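Local coordinates for protein Cag-Z (Helicobacter pylori, PDB 1S2X) that is of unknown function but is encoded in the cag pathogenicity island, which specifies a type IV secretion system, at residues M152-A155 with F156-L159; D162-G165 with K166-E170. The protein carries 1 engineered substitution. One frame throughout, in Å; residues are numbered along the deposited sequence.

Contact 1 of 2, residues M152-A155 with F156-L159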
loop_
_atom_site.group_PDB
_atom_site.type_symbol
_atom_site.label_atom_id
_atom_site.label_comp_id
_atom_site.label_asym_id
_atom_site.label_seq_id
_atom_site.Cartn_x
_atom_site.Cartn_y
_atom_site.Cartn_z
HETATM N N MSE A 152 -10.786 5.108 18.464
HETATM C CA MSE A 152 -9.774 4.554 17.557
HETATM C C MSE A 152 -9.599 5.508 16.377
HETATM O O MSE A 152 -8.479 5.755 15.924
HETATM C CB MSE A 152 -10.118 3.164 17.044
HETATM C CG MSE A 152 -9.680 2.012 17.939
HETATM SE SE MSE A 152 -10.415 0.436 17.395
HETATM C CE MSE A 152 -9.709 0.371 15.749
ATOM N N GLY A 153 -10.713 6.059 15.909
ATOM C CA GLY A 153 -10.698 7.014 14.806
ATOM C C GLY A 153 -9.763 8.172 15.091
ATOM O O GLY A 153 -8.877 8.511 14.290
ATOM N N VAL A 154 -9.943 8.783 16.264
ATOM C CA VAL A 154 -9.077 9.895 16.655
ATOM C C VAL A 154 -7.614 9.491 16.773
ATOM O O VAL A 154 -6.730 10.252 16.362
ATOM C CB VAL A 154 -9.598 10.478 17.985
ATOM C CG1 VAL A 154 -8.722 11.614 18.480
ATOM C CG2 VAL A 154 -11.040 10.943 17.786
ATOM N N ALA A 155 -7.333 8.317 17.336
ATOM C CA ALA A 155 -5.979 7.786 17.484
ATOM C C ALA A 155 -5.398 7.595 16.086
ATOM O O ALA A 155 -4.242 7.923 15.849
ATOM C CB ALA A 155 -5.923 6.484 18.265
ATOM N N PHE A 156 -6.204 7.090 15.154
ATOM C CA PHE A 156 -5.723 6.975 13.779
ATOM C C PHE A 156 -5.294 8.336 13.249
ATOM O O PHE A 156 -4.313 8.528 12.526
ATOM C CB PHE A 156 -6.800 6.387 12.877
ATOM C CG PHE A 156 -6.974 4.877 12.982
ATOM C CD1 PHE A 156 -8.251 4.337 13.011
ATOM C CD2 PHE A 156 -5.885 4.043 13.049
ATOM C CE1 PHE A 156 -8.429 2.965 13.087
ATOM C CE2 PHE A 156 -6.047 2.670 13.099
ATOM C CZ PHE A 156 -7.325 2.134 13.124
ATOM N N GLN A 157 -6.080 9.343 13.639
ATOM C CA GLN A 157 -5.763 10.676 13.111
ATOM C C GLN A 157 -4.519 11.191 13.814
ATOM O O GLN A 157 -3.613 11.735 13.182
ATOM C CB GLN A 157 -6.958 11.617 13.260
ATOM C CG GLN A 157 -8.172 11.166 12.451
ATOM C CD GLN A 157 -9.427 11.991 12.645
ATOM O OE1 GLN A 157 -10.011 12.072 13.729
ATOM N NE2 GLN A 157 -9.896 12.624 11.575
ATOM N N ILE A 158 -4.435 11.018 15.135
ATOM C CA ILE A 158 -3.246 11.580 15.809
ATOM C C ILE A 158 -1.971 10.870 15.408
ATOM O O ILE A 158 -0.901 11.472 15.390
ATOM C CB ILE A 158 -3.367 11.520 17.338
ATOM C CG1 ILE A 158 -4.555 12.309 17.907
ATOM C CG2 ILE A 158 -2.066 11.963 17.999
ATOM C CD1 ILE A 158 -4.863 11.904 19.333
ATOM N N LEU A 159 -2.053 9.582 15.072
ATOM C CA LEU A 159 -0.842 8.857 14.689
ATOM C C LEU A 159 -0.429 9.048 13.249
ATOM O O LEU A 159 0.594 8.496 12.816
ATOM C CB LEU A 159 -1.033 7.354 14.975
ATOM C CG LEU A 159 -1.244 7.013 16.451
ATOM C CD1 LEU A 159 -1.557 5.529 16.634
ATOM C CD2 LEU A 159 -0.032 7.370 17.297
#
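M152, modelled as selenomethionine, lies alongside F156 one turn further on, the two side chains pointing the same way. A bend at chi3 (61°) folds the methyl end back, and it is CE, not the selenium, that meets the ring: CE sits 3.9 Å from CE1 of F156. The backbone carbonyl of M152 touches the same residue twice over, taking the F156 N-H in a 2.7 Å bond to its O and lying 3.2 Å from ring atom CD1. G153 has no side chain, but its O accepts from Q157 N at 3.0 Å, and CG of Q157 packs close to that oxygen. V154 CG1 lies 4.0 Å from CD1 of I158, while V154 O accepts I158 N at 2.7 Å. A155 faces the interior, against V59 of helix 52-68 and L138; its O takes L159 N at 2.9 Å. These are i to i+4 bonds of helix 149-158. With the carbonyls of M152 to A155 each paired to a backbone N-H inside the stretch, what M152-F156 and V154-I158 add is purely apolar, and a polar tie outward runs from I158 O to R63 NH1.

Contact 2 of 2, residues D162-G165 with K166-E170; sequences DDFG and KKLNE
F164 and L168 meet obliquely one helical turn apart, the leucine's two methyls straddling ring atom CE1, its CD2 on the CD1 side of the ring and its CD1 on the CZ side. CD2 of L168 approaches CE1 of F164 to 3.3 Å, and CD1 of L168 lies 3.4 Å from CZ of F164. The phenylalanine side chain leaves the backbone with CG opposite N (chi1 -179°), whereas L168 has an unusual chi1 of -120°, away from the staggered positions; that and the short methyl-ring distances suggest tight packing. This is the inward face of helix 161-183 in an all-helical fold: the pair rests on I130 and V127 of helix 105-135 and on Y76 and L80 of helix 74-101. K166 runs along the outer side. A bend at chi4 (-46°) brings its NZ to 3.6 Å from OD2 of D162, a long salt bridge; D163 lies across the same lysine at about a right angle, OD1 meeting CD at 3.7 Å. K167 turns elsewhere, its NZ bridged to D74 and its cation set against the ring of Y77. Beneath these side chains the i to i+4 bonds continue, with L168 N to F164 O at 2.7 Å and N169 N to G165 O at 2.7 Å.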
loop_
_atom_site.group_PDB
_atom_site.type_symbol
_atom_site.label_atom_id
_atom_site.label_comp_id
_atom_site.label_asym_id
_atom_site.label_seq_id
_atom_site.Cartn_x
_atom_site.Cartn_y
_atom_site.Cartn_z
ATOM N N ASP A 162 -4.579 8.171 9.500
ATOM C CA ASP A 162 -5.699 8.696 8.740
ATOM C C ASP A 162 -5.214 9.474 7.516
ATOM O O ASP A 162 -5.748 9.303 6.417
ATOM C CB ASP A 162 -6.566 9.574 9.652
ATOM C CG ASP A 162 -7.763 10.124 8.890
ATOM O OD1 ASP A 162 -8.641 9.333 8.491
ATOM O OD2 ASP A 162 -7.794 11.358 8.697
ATOM N N ASP A 163 -4.199 10.304 7.730
ATOM C CA ASP A 163 -3.678 11.142 6.657
ATOM C C ASP A 163 -2.957 10.311 5.600
ATOM O O ASP A 163 -2.949 10.651 4.409
ATOM C CB ASP A 163 -2.739 12.213 7.214
ATOM C CG ASP A 163 -2.247 13.145 6.118
ATOM O OD1 ASP A 163 -3.103 13.696 5.383
ATOM O OD2 ASP A 163 -1.016 13.315 5.990
ATOM N N PHE A 164 -2.344 9.208 6.031
ATOM C CA PHE A 164 -1.709 8.301 5.076
ATOM C C PHE A 164 -2.803 7.652 4.223
ATOM O O PHE A 164 -2.579 7.518 3.022
ATOM C CB PHE A 164 -0.855 7.255 5.782
ATOM C CG PHE A 164 -0.134 6.270 4.882
ATOM C CD1 PHE A 164 -0.626 4.986 4.700
ATOM C CD2 PHE A 164 1.022 6.629 4.221
ATOM C CE1 PHE A 164 0.028 4.081 3.882
ATOM C CE2 PHE A 164 1.682 5.734 3.400
ATOM C CZ PHE A 164 1.182 4.458 3.224
ATOM N N GLY A 165 -3.920 7.276 4.828
ATOM C CA GLY A 165 -5.065 6.659 4.162
ATOM C C GLY A 165 -5.513 7.554 3.008
ATOM O O GLY A 165 -5.638 7.070 1.879
ATOM N N LYS A 166 -5.718 8.844 3.266
ATOM C CA LYS A 166 -6.036 9.804 2.212
ATOM C C LYS A 166 -5.036 9.678 1.065
ATOM O O LYS A 166 -5.347 9.552 -0.119
ATOM C CB LYS A 166 -5.999 11.260 2.685
ATOM C CG LYS A 166 -7.043 11.697 3.695
ATOM C CD LYS A 166 -6.590 12.936 4.449
ATOM C CE LYS A 166 -7.315 13.137 5.766
ATOM N NZ LYS A 166 -8.787 12.951 5.647
ATOM N N LYS A 167 -3.754 9.728 1.442
ATOM C CA LYS A 167 -2.757 9.680 0.370
ATOM C C LYS A 167 -2.837 8.342 -0.348
ATOM O O LYS A 167 -2.604 8.266 -1.561
ATOM C CB LYS A 167 -1.376 9.978 0.936
ATOM C CG LYS A 167 -1.234 11.401 1.466
ATOM C CD LYS A 167 0.205 11.888 1.390
ATOM C CE LYS A 167 1.112 11.158 2.362
ATOM N NZ LYS A 167 2.559 11.268 1.988
ATOM N N LEU A 168 -3.187 7.279 0.381
ATOM C CA LEU A 168 -3.300 5.980 -0.277
ATOM C C LEU A 168 -4.501 5.991 -1.220
ATOM O O LEU A 168 -4.461 5.361 -2.276
ATOM C CB LEU A 168 -3.447 4.848 0.732
ATOM C CG LEU A 168 -2.401 3.742 0.751
ATOM C CD1 LEU A 168 -0.996 4.292 0.559
ATOM C CD2 LEU A 168 -2.477 2.961 2.059
ATOM N N ASN A 169 -5.555 6.711 -0.834
ATOM C CA ASN A 169 -6.739 6.810 -1.675
ATOM C C ASN A 169 -6.433 7.457 -3.023
ATOM O O ASN A 169 -6.977 7.014 -4.037
ATOM C CB ASN A 169 -7.859 7.605 -1.003
ATOM C CG ASN A 169 -8.401 6.924 0.237
ATOM O OD1 ASN A 169 -7.949 5.840 0.610
ATOM N ND2 ASN A 169 -9.369 7.578 0.877
ATOM N N GLU A 170 -5.602 8.487 -3.060
ATOM C CA GLU A 170 -5.197 9.109 -4.315
ATOM C C GLU A 170 -4.444 8.141 -5.224
ATOM O O GLU A 170 -4.603 8.152 -6.447
ATOM C CB GLU A 170 -4.301 10.322 -4.061
ATOM C CG GLU A 170 -4.956 11.379 -3.186
ATOM C CD GLU A 170 -3.975 12.499 -2.860
ATOM O OE1 GLU A 170 -2.771 12.197 -2.735
ATOM O OE2 GLU A 170 -4.430 13.658 -2.758
#

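How the contacts relate
Following the chain, contact 1 comes first, on helix 149-158, and is complete before contact 2 begins near the start of helix 161-183. Each is local to its own helix, so neither encloses a long loop and the two neither nest nor cross. Their centres are about 13 Å apart, yet they meet at the short link between the helices: F156 O and D162 N are 3.1 Å apart, a probable hydrogen bond, and CG of Q157 packs 3.6 Å from CB of D162. The junction thus ties helix 149-158 to the start of helix 161-183, although the two contacts face different parts of the fold, helix 52-68 for the first and helices 74-101 and 105-135 for the second.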